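Local coordinates for protein RMD9, mitochondrial (Saccharomyces cerevisiae S288C, PDB 7A9X) that binds a dodecameric motif in the 3'-UTRs of mitochondrial mRNAs and takes part in their processing or stability, at residues 165-179 and 202-215. Sequence-based numbering, arbitrary orientation.
Sequences SVSGYGATHLLTSFK and TSQAFQEPKVVGFM. With nucleotides of chain B.
With CG between its backbone N and carbonyl carbon and every later torsion extended, Lys210 runs straight past Gly168 to Tyr169, where NZ lies 3.5 Å from Tyr169 CB and an equal distance from N7 of A3 of chain B. CG of Tyr169 stands anti to its backbone N (chi1 151°), beside the carbonyl carbon, which lays one ring face over the A3 base, offset toward the rim. The phosphate oxygen OP1 of A4 of chain B meets the edge of this ring and accepts a fairly straight hydrogen bond from His173 NE2 (2.7 Å). Replacing Tyr169 by an alanine removes the ring over the A3 base and is likely to leave that base without its cover and His113 without the hydroxyl it bonds. Beneath this RNA-binding surface the packing is mostly apolar, with no hydrogen bond crossing between the two segments. Ala171 CB stands 3.8 Å from the centroid of the Phe206 ring and 8° off its normal, a CH-pi contact, and Val211 fits as a knob among Gly168, Ala171, Thr172 and Leu175. Farther along, Phe214 takes Leu175 CB at 3.5 Å from its CE2, while Lys179 CB comes to the ring edge. Helices 168-179 and 209-215, probably of the first and second pentatricopeptide repeats, run nearly parallel (14°, axes 9.0 Å apart); helix 105-128 adjoins Tyr169 and Ser177, and helix 184-193 touches Met215 and Lys179.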
ATOM      1  N   SER A 165     -29.480   5.554 -13.253  1.00104.42           N
ATOM      2  CA  SER A 165     -29.238   6.906 -12.778  1.00108.58           C
ATOM      3  C   SER A 165     -28.469   6.877 -11.464  1.00109.74           C
ATOM      4  O   SER A 165     -28.429   5.865 -10.761  1.00112.57           O
ATOM      5  CB  SER A 165     -30.557   7.661 -12.596  1.00115.24           C
ATOM      6  OG  SER A 165     -30.345   8.906 -11.958  1.00120.65           O
ATOM      7  N   VAL A 166     -27.854   8.010 -11.134  1.00104.02           N
ATOM      8  CA  VAL A 166     -27.082   8.134  -9.904  1.00 93.74           C
ATOM      9  C   VAL A 166     -27.230   9.554  -9.376  1.00 85.41           C
ATOM     10  O   VAL A 166     -27.469  10.500 -10.134  1.00 89.99           O
ATOM     11  CB  VAL A 166     -25.596   7.758 -10.131  1.00 91.95           C
ATOM     12  CG1 VAL A 166     -24.849   8.869 -10.866  1.00 86.94           C
ATOM     13  CG2 VAL A 166     -24.926   7.400  -8.816  1.00 88.83           C
ATOM     14  N   SER A 167     -27.106   9.693  -8.060  1.00 78.62           N
ATOM     15  CA  SER A 167     -27.196  10.977  -7.388  1.00 75.15           C
ATOM     16  C   SER A 167     -25.794  11.533  -7.147  1.00 76.28           C
ATOM     17  O   SER A 167     -24.783  10.908  -7.474  1.00 81.00           O
ATOM     18  CB  SER A 167     -27.965  10.838  -6.074  1.00 76.55           C
ATOM     19  OG  SER A 167     -27.210  10.109  -5.119  1.00 77.24           O
ATOM     20  N   GLY A 168     -25.736  12.732  -6.564  1.00 78.56           N
ATOM     21  CA  GLY A 168     -24.449  13.303  -6.204  1.00 78.23           C
ATOM     22  C   GLY A 168     -23.742  12.524  -5.115  1.00 76.45           C
ATOM     23  O   GLY A 168     -22.508  12.494  -5.066  1.00 67.58           O
ATOM     24  N   TYR A 169     -24.510  11.888  -4.228  1.00 75.90           N
ATOM     25  CA  TYR A 169     -23.925  11.014  -3.218  1.00 68.35           C
ATOM     26  C   TYR A 169     -23.289   9.786  -3.863  1.00 70.92           C
ATOM     27  O   TYR A 169     -22.166   9.406  -3.514  1.00 71.82           O
ATOM     28  CB  TYR A 169     -25.006  10.638  -2.199  1.00 67.66           C
ATOM     29  CG  TYR A 169     -24.868   9.304  -1.500  1.00 72.99           C
ATOM     30  CD1 TYR A 169     -23.995   9.139  -0.430  1.00 70.80           C
ATOM     31  CD2 TYR A 169     -25.659   8.223  -1.875  1.00 72.31           C
ATOM     32  CE1 TYR A 169     -23.891   7.923   0.223  1.00 73.14           C
ATOM     33  CE2 TYR A 169     -25.561   7.006  -1.230  1.00 71.79           C
ATOM     34  CZ  TYR A 169     -24.678   6.859  -0.183  1.00 73.58           C
ATOM     35  OH  TYR A 169     -24.585   5.642   0.458  1.00 66.88           O
ATOM     36  N   GLY A 170     -23.976   9.175  -4.832  1.00 74.97           N
ATOM     37  CA  GLY A 170     -23.389   8.057  -5.552  1.00 71.42           C
ATOM     38  C   GLY A 170     -22.270   8.460  -6.487  1.00 73.94           C
ATOM     39  O   GLY A 170     -21.338   7.681  -6.715  1.00 70.95           O
ATOM     40  N   ALA A 171     -22.336   9.674  -7.038  1.00 75.29           N
ATOM     41  CA  ALA A 171     -21.285  10.138  -7.937  1.00 73.15           C
ATOM     42  C   ALA A 171     -19.964  10.318  -7.201  1.00 72.08           C
ATOM     43  O   ALA A 171     -18.897  10.019  -7.750  1.00 75.36           O
ATOM     44  CB  ALA A 171     -21.709  11.444  -8.609  1.00 76.74           C
ATOM     45  N   THR A 172     -20.013  10.803  -5.956  1.00 62.17           N
ATOM     46  CA  THR A 172     -18.783  11.021  -5.200  1.00 71.54           C
ATOM     47  C   THR A 172     -18.110   9.703  -4.836  1.00 70.12           C
ATOM     48  O   THR A 172     -16.882   9.587  -4.915  1.00 68.54           O
ATOM     49  CB  THR A 172     -19.062  11.834  -3.934  1.00 77.56           C
ATOM     50  OG1 THR A 172     -20.106  11.208  -3.178  1.00 89.67           O
ATOM     51  CG2 THR A 172     -19.466  13.253  -4.285  1.00 74.21           C
ATOM     52  N   HIS A 173     -18.890   8.706  -4.412  1.00 59.64           N
ATOM     53  CA  HIS A 173     -18.290   7.418  -4.080  1.00 60.07           C
ATOM     54  C   HIS A 173     -17.735   6.723  -5.318  1.00 64.86           C
ATOM     55  O   HIS A 173     -16.746   5.986  -5.218  1.00 67.76           O
ATOM     56  CB  HIS A 173     -19.304   6.520  -3.371  1.00 61.73           C
ATOM     57  CG  HIS A 173     -19.594   6.929  -1.959  1.00 62.17           C
ATOM     58  ND1 HIS A 173     -18.734   6.663  -0.915  1.00 60.10           N
ATOM     59  CD2 HIS A 173     -20.652   7.577  -1.418  1.00 61.82           C
ATOM     60  CE1 HIS A 173     -19.247   7.136   0.207  1.00 58.93           C
ATOM     61  NE2 HIS A 173     -20.411   7.695  -0.071  1.00 62.13           N
ATOM     62  N   LEU A 174     -18.342   6.945  -6.487  1.00 66.62           N
ATOM     63  CA  LEU A 174     -17.829   6.340  -7.713  1.00 68.73           C
ATOM     64  C   LEU A 174     -16.470   6.921  -8.077  1.00 72.16           C
ATOM     65  O   LEU A 174     -15.513   6.180  -8.335  1.00 68.98           O
ATOM     66  CB  LEU A 174     -18.821   6.547  -8.857  1.00 69.66           C
ATOM     67  CG  LEU A 174     -18.486   5.854 -10.180  1.00 71.59           C
ATOM     68  CD1 LEU A 174     -18.796   4.364 -10.106  1.00 66.06           C
ATOM     69  CD2 LEU A 174     -19.214   6.505 -11.349  1.00 70.30           C
ATOM     70  N   LEU A 175     -16.372   8.253  -8.097  1.00 72.82           N
ATOM     71  CA  LEU A 175     -15.133   8.937  -8.443  1.00 70.78           C
ATOM     72  C   LEU A 175     -14.066   8.787  -7.366  1.00 70.05           C
ATOM     73  O   LEU A 175     -12.881   8.687  -7.697  1.00 68.92           O
ATOM     74  CB  LEU A 175     -15.419  10.417  -8.710  1.00 72.17           C
ATOM     75  CG  LEU A 175     -16.444  10.651  -9.823  1.00 75.02           C
ATOM     76  CD1 LEU A 175     -17.003  12.063  -9.776  1.00 76.61           C
ATOM     77  CD2 LEU A 175     -15.811  10.358 -11.166  1.00 66.67           C
ATOM     78  N   THR A 176     -14.454   8.786  -6.087  1.00 61.74           N
ATOM     79  CA  THR A 176     -13.477   8.552  -5.030  1.00 59.17           C
ATOM     80  C   THR A 176     -12.896   7.150  -5.129  1.00 61.56           C
ATOM     81  O   THR A 176     -11.694   6.952  -4.915  1.00 63.12           O
ATOM     82  CB  THR A 176     -14.109   8.760  -3.657  1.00 62.51           C
ATOM     83  OG1 THR A 176     -14.737  10.048  -3.599  1.00 64.11           O
ATOM     84  CG2 THR A 176     -13.032   8.675  -2.577  1.00 61.95           C
ATOM     85  N   SER A 177     -13.730   6.169  -5.478  1.00 63.64           N
ATOM     86  CA  SER A 177     -13.245   4.803  -5.637  1.00 65.62           C
ATOM     87  C   SER A 177     -12.208   4.722  -6.747  1.00 64.29           C
ATOM     88  O   SER A 177     -11.126   4.156  -6.560  1.00 65.72           O
ATOM     89  CB  SER A 177     -14.412   3.858  -5.921  1.00 58.85           C
ATOM     90  OG  SER A 177     -15.313   3.818  -4.829  1.00 59.32           O
ATOM     91  N   PHE A 178     -12.518   5.300  -7.911  1.00 66.03           N
ATOM     92  CA  PHE A 178     -11.564   5.290  -9.015  1.00 69.05           C
ATOM     93  C   PHE A 178     -10.294   6.055  -8.667  1.00 64.00           C
ATOM     94  O   PHE A 178      -9.212   5.715  -9.157  1.00 68.61           O
ATOM     95  CB  PHE A 178     -12.214   5.863 -10.273  1.00 71.47           C
ATOM     96  CG  PHE A 178     -13.250   4.962 -10.880  1.00 77.62           C
ATOM     97  CD1 PHE A 178     -13.022   3.599 -10.991  1.00 85.43           C
ATOM     98  CD2 PHE A 178     -14.455   5.473 -11.331  1.00 75.40           C
ATOM     99  CE1 PHE A 178     -13.972   2.763 -11.548  1.00 86.54           C
ATOM    100  CE2 PHE A 178     -15.411   4.642 -11.887  1.00 78.37           C
ATOM    101  CZ  PHE A 178     -15.169   3.285 -11.997  1.00 83.28           C
ATOM    102  N   LYS A 179     -10.402   7.086  -7.825  1.00 66.37           N
ATOM    103  CA  LYS A 179      -9.204   7.775  -7.355  1.00 67.00           C
ATOM    104  C   LYS A 179      -8.365   6.866  -6.465  1.00 68.86           C
ATOM    105  O   LYS A 179      -7.141   6.789  -6.625  1.00 71.79           O
ATOM    106  CB  LYS A 179      -9.588   9.054  -6.611  1.00 65.98           C
ATOM    107  CG  LYS A 179      -8.418   9.786  -5.967  1.00 70.09           C
ATOM    108  CD  LYS A 179      -7.404  10.246  -7.000  1.00 80.80           C
ATOM    109  CE  LYS A 179      -6.247  10.980  -6.339  1.00 87.97           C
ATOM    110  NZ  LYS A 179      -6.708  12.174  -5.576  1.00 92.60           N
ATOM    111  N   THR A 202     -29.009  13.111 -13.733  1.00105.67           N
ATOM    112  CA  THR A 202     -27.692  12.594 -13.374  1.00107.06           C
ATOM    113  C   THR A 202     -26.587  13.553 -13.789  1.00107.52           C
ATOM    114  O   THR A 202     -25.552  13.635 -13.117  1.00109.12           O
ATOM    115  CB  THR A 202     -27.450  11.229 -14.015  1.00110.78           C
ATOM    116  OG1 THR A 202     -26.830  11.407 -15.294  1.00120.62           O
ATOM    117  CG2 THR A 202     -28.756  10.490 -14.198  1.00109.84           C
ATOM    118  N   SER A 203     -26.782  14.277 -14.894  1.00105.76           N
ATOM    119  CA  SER A 203     -25.796  15.270 -15.307  1.00 99.96           C
ATOM    120  C   SER A 203     -25.698  16.394 -14.286  1.00 93.95           C
ATOM    121  O   SER A 203     -24.604  16.908 -14.023  1.00 91.10           O
ATOM    122  CB  SER A 203     -26.155  15.819 -16.686  1.00 98.69           C
ATOM    123  OG  SER A 203     -25.110  16.628 -17.195  1.00 99.47           O
ATOM    124  N   GLN A 204     -26.829  16.782 -13.695  1.00 94.77           N
ATOM    125  CA  GLN A 204     -26.809  17.795 -12.647  1.00 98.49           C
ATOM    126  C   GLN A 204     -26.202  17.260 -11.359  1.00 94.78           C
ATOM    127  O   GLN A 204     -25.600  18.024 -10.596  1.00 98.68           O
ATOM    128  CB  GLN A 204     -28.223  18.307 -12.382  1.00108.85           C
ATOM    129  CG  GLN A 204     -28.805  19.117 -13.517  1.00121.34           C
ATOM    130  CD  GLN A 204     -30.309  19.248 -13.416  1.00130.39           C
ATOM    131  OE1 GLN A 204     -30.949  18.575 -12.607  1.00129.13           O
ATOM    132  NE2 GLN A 204     -30.884  20.116 -14.240  1.00136.46           N
ATOM    133  N   ALA A 205     -26.356  15.960 -11.095  1.00 88.89           N
ATOM    134  CA  ALA A 205     -25.793  15.387  -9.877  1.00 88.75           C
ATOM    135  C   ALA A 205     -24.273  15.452  -9.889  1.00 86.23           C
ATOM    136  O   ALA A 205     -23.648  15.712  -8.854  1.00 81.98           O
ATOM    137  CB  ALA A 205     -26.270  13.945  -9.705  1.00 85.29           C
ATOM    138  N   PHE A 206     -23.658  15.229 -11.053  1.00 86.00           N
ATOM    139  CA  PHE A 206     -22.206  15.301 -11.170  1.00 83.00           C
ATOM    140  C   PHE A 206     -21.671  16.725 -11.076  1.00 84.01           C
ATOM    141  O   PHE A 206     -20.451  16.903 -10.995  1.00 84.65           O
ATOM    142  CB  PHE A 206     -21.746  14.671 -12.486  1.00 81.83           C
ATOM    143  CG  PHE A 206     -21.588  13.174 -12.427  1.00 82.54           C
ATOM    144  CD1 PHE A 206     -22.682  12.339 -12.597  1.00 83.78           C
ATOM    145  CD2 PHE A 206     -20.341  12.603 -12.218  1.00 81.46           C
ATOM    146  CE1 PHE A 206     -22.537  10.963 -12.548  1.00 83.83           C
ATOM    147  CE2 PHE A 206     -20.189  11.228 -12.167  1.00 77.92           C
ATOM    148  CZ  PHE A 206     -21.288  10.406 -12.333  1.00 80.09           C
ATOM    149  N   GLN A 207     -22.541  17.733 -11.088  1.00 83.06           N
ATOM    150  CA  GLN A 207     -22.134  19.124 -10.948  1.00 83.82           C
ATOM    151  C   GLN A 207     -22.447  19.689  -9.571  1.00 80.71           C
ATOM    152  O   GLN A 207     -22.226  20.882  -9.336  1.00 88.64           O
ATOM    153  CB  GLN A 207     -22.796  19.978 -12.031  1.00 84.03           C
ATOM    154  CG  GLN A 207     -22.428  19.557 -13.443  1.00 91.01           C
ATOM    155  CD  GLN A 207     -20.939  19.659 -13.707  1.00 98.29           C
ATOM    156  OE1 GLN A 207     -20.269  20.565 -13.209  1.00105.03           O
ATOM    157  NE2 GLN A 207     -20.411  18.725 -14.489  1.00 94.56           N
ATOM    158  N   GLU A 208     -22.956  18.864  -8.660  1.00 74.13           N
ATOM    159  CA  GLU A 208     -23.251  19.316  -7.312  1.00 76.45           C
ATOM    160  C   GLU A 208     -21.965  19.708  -6.584  1.00 81.60           C
ATOM    161  O   GLU A 208     -20.884  19.207  -6.907  1.00 81.75           O
ATOM    162  CB  GLU A 208     -23.984  18.222  -6.539  1.00 77.32           C
ATOM    163  CG  GLU A 208     -25.388  17.942  -7.057  1.00 79.45           C
ATOM    164  CD  GLU A 208     -26.089  16.840  -6.288  1.00 84.56           C
ATOM    165  OE1 GLU A 208     -27.020  16.225  -6.852  1.00 88.27           O
ATOM    166  OE2 GLU A 208     -25.710  16.589  -5.123  1.00 84.09           O
ATOM    167  N   PRO A 209     -22.059  20.610  -5.598  1.00 82.55           N
ATOM    168  CA  PRO A 209     -20.838  21.109  -4.937  1.00 83.70           C
ATOM    169  C   PRO A 209     -19.951  20.026  -4.346  1.00 79.33           C
ATOM    170  O   PRO A 209     -18.720  20.144  -4.415  1.00 75.67           O
ATOM    171  CB  PRO A 209     -21.395  22.038  -3.849  1.00 80.27           C
ATOM    172  CG  PRO A 209     -22.695  22.511  -4.397  1.00 76.13           C
ATOM    173  CD  PRO A 209     -23.259  21.355  -5.178  1.00 77.99           C
ATOM    174  N   LYS A 210     -20.528  18.973  -3.761  1.00 78.02           N
ATOM    175  CA  LYS A 210     -19.688  17.950  -3.147  1.00 78.48           C
ATOM    176  C   LYS A 210     -18.940  17.136  -4.193  1.00 76.36           C
ATOM    177  O   LYS A 210     -17.857  16.612  -3.908  1.00 72.56           O
ATOM    178  CB  LYS A 210     -20.519  17.038  -2.245  1.00 78.52           C
ATOM    179  CG  LYS A 210     -21.642  16.281  -2.933  1.00 85.92           C
ATOM    180  CD  LYS A 210     -22.322  15.363  -1.930  1.00 96.21           C
ATOM    181  CE  LYS A 210     -23.617  14.786  -2.466  1.00106.68           C
ATOM    182  NZ  LYS A 210     -24.312  13.983  -1.419  1.00113.15           N
ATOM    183  N   VAL A 211     -19.491  17.020  -5.403  1.00 75.31           N
ATOM    184  CA  VAL A 211     -18.764  16.364  -6.483  1.00 74.75           C
ATOM    185  C   VAL A 211     -17.672  17.282  -7.018  1.00 75.47           C
ATOM    186  O   VAL A 211     -16.566  16.831  -7.344  1.00 76.36           O
ATOM    187  CB  VAL A 211     -19.733  15.925  -7.596  1.00 75.10           C
ATOM    188  CG1 VAL A 211     -18.992  15.144  -8.671  1.00 67.74           C
ATOM    189  CG2 VAL A 211     -20.873  15.098  -7.021  1.00 70.39           C
ATOM    190  N   VAL A 212     -17.964  18.581  -7.122  1.00 76.07           N
ATOM    191  CA  VAL A 212     -16.942  19.541  -7.534  1.00 76.31           C
ATOM    192  C   VAL A 212     -15.796  19.558  -6.531  1.00 73.79           C
ATOM    193  O   VAL A 212     -14.622  19.652  -6.909  1.00 71.23           O
ATOM    194  CB  VAL A 212     -17.560  20.942  -7.708  1.00 75.46           C
ATOM    195  CG1 VAL A 212     -16.490  21.949  -8.113  1.00 71.72           C
ATOM    196  CG2 VAL A 212     -18.681  20.905  -8.732  1.00 75.44           C
ATOM    197  N   GLY A 213     -16.121  19.456  -5.239  1.00 72.00           N
ATOM    198  CA  GLY A 213     -15.084  19.429  -4.222  1.00 72.97           C
ATOM    199  C   GLY A 213     -14.104  18.288  -4.413  1.00 73.81           C
ATOM    200  O   GLY A 213     -12.894  18.473  -4.279  1.00 73.25           O
ATOM    201  N   PHE A 214     -14.610  17.092  -4.729  1.00 72.66           N
ATOM    202  CA  PHE A 214     -13.704  15.989  -5.027  1.00 70.16           C
ATOM    203  C   PHE A 214     -12.866  16.282  -6.259  1.00 70.46           C
ATOM    204  O   PHE A 214     -11.706  15.861  -6.331  1.00 71.98           O
ATOM    205  CB  PHE A 214     -14.474  14.683  -5.238  1.00 61.14           C
ATOM    206  CG  PHE A 214     -13.628  13.579  -5.816  1.00 63.65           C
ATOM    207  CD1 PHE A 214     -12.889  12.753  -4.987  1.00 61.11           C
ATOM    208  CD2 PHE A 214     -13.542  13.390  -7.190  1.00 62.23           C
ATOM    209  CE1 PHE A 214     -12.095  11.751  -5.510  1.00 65.36           C
ATOM    210  CE2 PHE A 214     -12.744  12.395  -7.719  1.00 66.86           C
ATOM    211  CZ  PHE A 214     -12.023  11.570  -6.878  1.00 68.64           C
ATOM    212  N   MET A 215     -13.438  16.988  -7.237  1.00 75.15           N
ATOM    213  CA  MET A 215     -12.772  17.152  -8.523  1.00 74.35           C
ATOM    214  C   MET A 215     -11.682  18.214  -8.491  1.00 73.17           C
ATOM    215  O   MET A 215     -10.710  18.112  -9.249  1.00 74.67           O
ATOM    216  CB  MET A 215     -13.803  17.486  -9.602  1.00 78.95           C
ATOM    217  CG  MET A 215     -14.486  16.260 -10.168  1.00 85.99           C
ATOM    218  SD  MET A 215     -13.269  15.189 -10.953  1.00 95.43           S
ATOM    219  CE  MET A 215     -14.055  13.594 -10.792  1.00 97.97           C
TER
ATOM    220  P     A B   3     -22.832  14.719   3.433  1.00 72.48           P
ATOM    221  OP1   A B   3     -21.516  14.957   4.081  1.00 71.14           O
ATOM    222  OP2   A B   3     -23.017  15.042   1.995  1.00 78.11           O
ATOM    223  O5'   A B   3     -23.198  13.184   3.634  1.00 74.74           O
ATOM    224  C5'   A B   3     -23.128  12.578   4.914  1.00 71.43           C
ATOM    225  C4'   A B   3     -23.746  11.205   4.895  1.00 71.56           C
ATOM    226  O4'   A B   3     -25.152  11.312   4.556  1.00 73.34           O
ATOM    227  C3'   A B   3     -23.183  10.243   3.859  1.00 71.50           C
ATOM    228  O3'   A B   3     -21.989   9.617   4.299  1.00 69.80           O
ATOM    229  C2'   A B   3     -24.340   9.277   3.632  1.00 75.59           C
ATOM    230  O2'   A B   3     -24.396   8.307   4.669  1.00 77.29           O
ATOM    231  C1'   A B   3     -25.548  10.206   3.774  1.00 76.48           C
ATOM    232  N9    A B   3     -26.030  10.704   2.473  1.00 82.62           N
ATOM    233  C8    A B   3     -25.642  11.844   1.811  1.00 83.25           C
ATOM    234  N7    A B   3     -26.254  12.024   0.666  1.00 83.33           N
ATOM    235  C5    A B   3     -27.104  10.931   0.568  1.00 84.40           C
ATOM    236  C6    A B   3     -28.027  10.533  -0.416  1.00 84.63           C
ATOM    237  N6    A B   3     -28.258  11.220  -1.536  1.00 79.18           N
ATOM    238  N1    A B   3     -28.714   9.388  -0.208  1.00 91.03           N
ATOM    239  C2    A B   3     -28.484   8.696   0.915  1.00 92.96           C
ATOM    240  N3    A B   3     -27.645   8.967   1.912  1.00 90.98           N
ATOM    241  C4    A B   3     -26.976  10.109   1.673  1.00 86.63           C
ATOM    242  P     A B   4     -20.899   9.080   3.247  1.00 69.22           P
ATOM    243  OP1   A B   4     -21.367   9.385   1.871  1.00 70.33           O
ATOM    244  OP2   A B   4     -20.578   7.681   3.620  1.00 68.51           O
ATOM    245  O5'   A B   4     -19.593   9.937   3.565  1.00 79.86           O
ATOM    246  C5'   A B   4     -19.571  11.348   3.402  1.00 68.66           C
ATOM    247  C4'   A B   4     -18.632  12.001   4.386  1.00 67.70           C
ATOM    248  O4'   A B   4     -19.207  11.959   5.720  1.00 71.21           O
ATOM    249  C3'   A B   4     -17.269  11.343   4.549  1.00 66.45           C
ATOM    250  O3'   A B   4     -16.350  11.706   3.534  1.00 66.31           O
ATOM    251  C2'   A B   4     -16.851  11.794   5.943  1.00 68.09           C
ATOM    252  O2'   A B   4     -16.374  13.131   5.920  1.00 65.80           O
ATOM    253  C1'   A B   4     -18.190  11.766   6.680  1.00 66.53           C
ATOM    254  N9    A B   4     -18.408  10.463   7.331  1.00 71.74           N
ATOM    255  C8    A B   4     -19.296   9.478   6.970  1.00 69.32           C
ATOM    256  N7    A B   4     -19.243   8.417   7.739  1.00 71.15           N
ATOM    257  C5    A B   4     -18.250   8.721   8.663  1.00 65.38           C
ATOM    258  C6    A B   4     -17.715   8.006   9.749  1.00 69.34           C
ATOM    259  N6    A B   4     -18.122   6.785  10.105  1.00 69.48           N
ATOM    260  N1    A B   4     -16.737   8.595  10.470  1.00 73.99           N
ATOM    261  C2    A B   4     -16.327   9.821  10.116  1.00 72.68           C
ATOM    262  N3    A B   4     -16.752  10.594   9.118  1.00 67.56           N
ATOM    263  C4    A B   4     -17.725   9.978   8.422  1.00 70.29           C
TER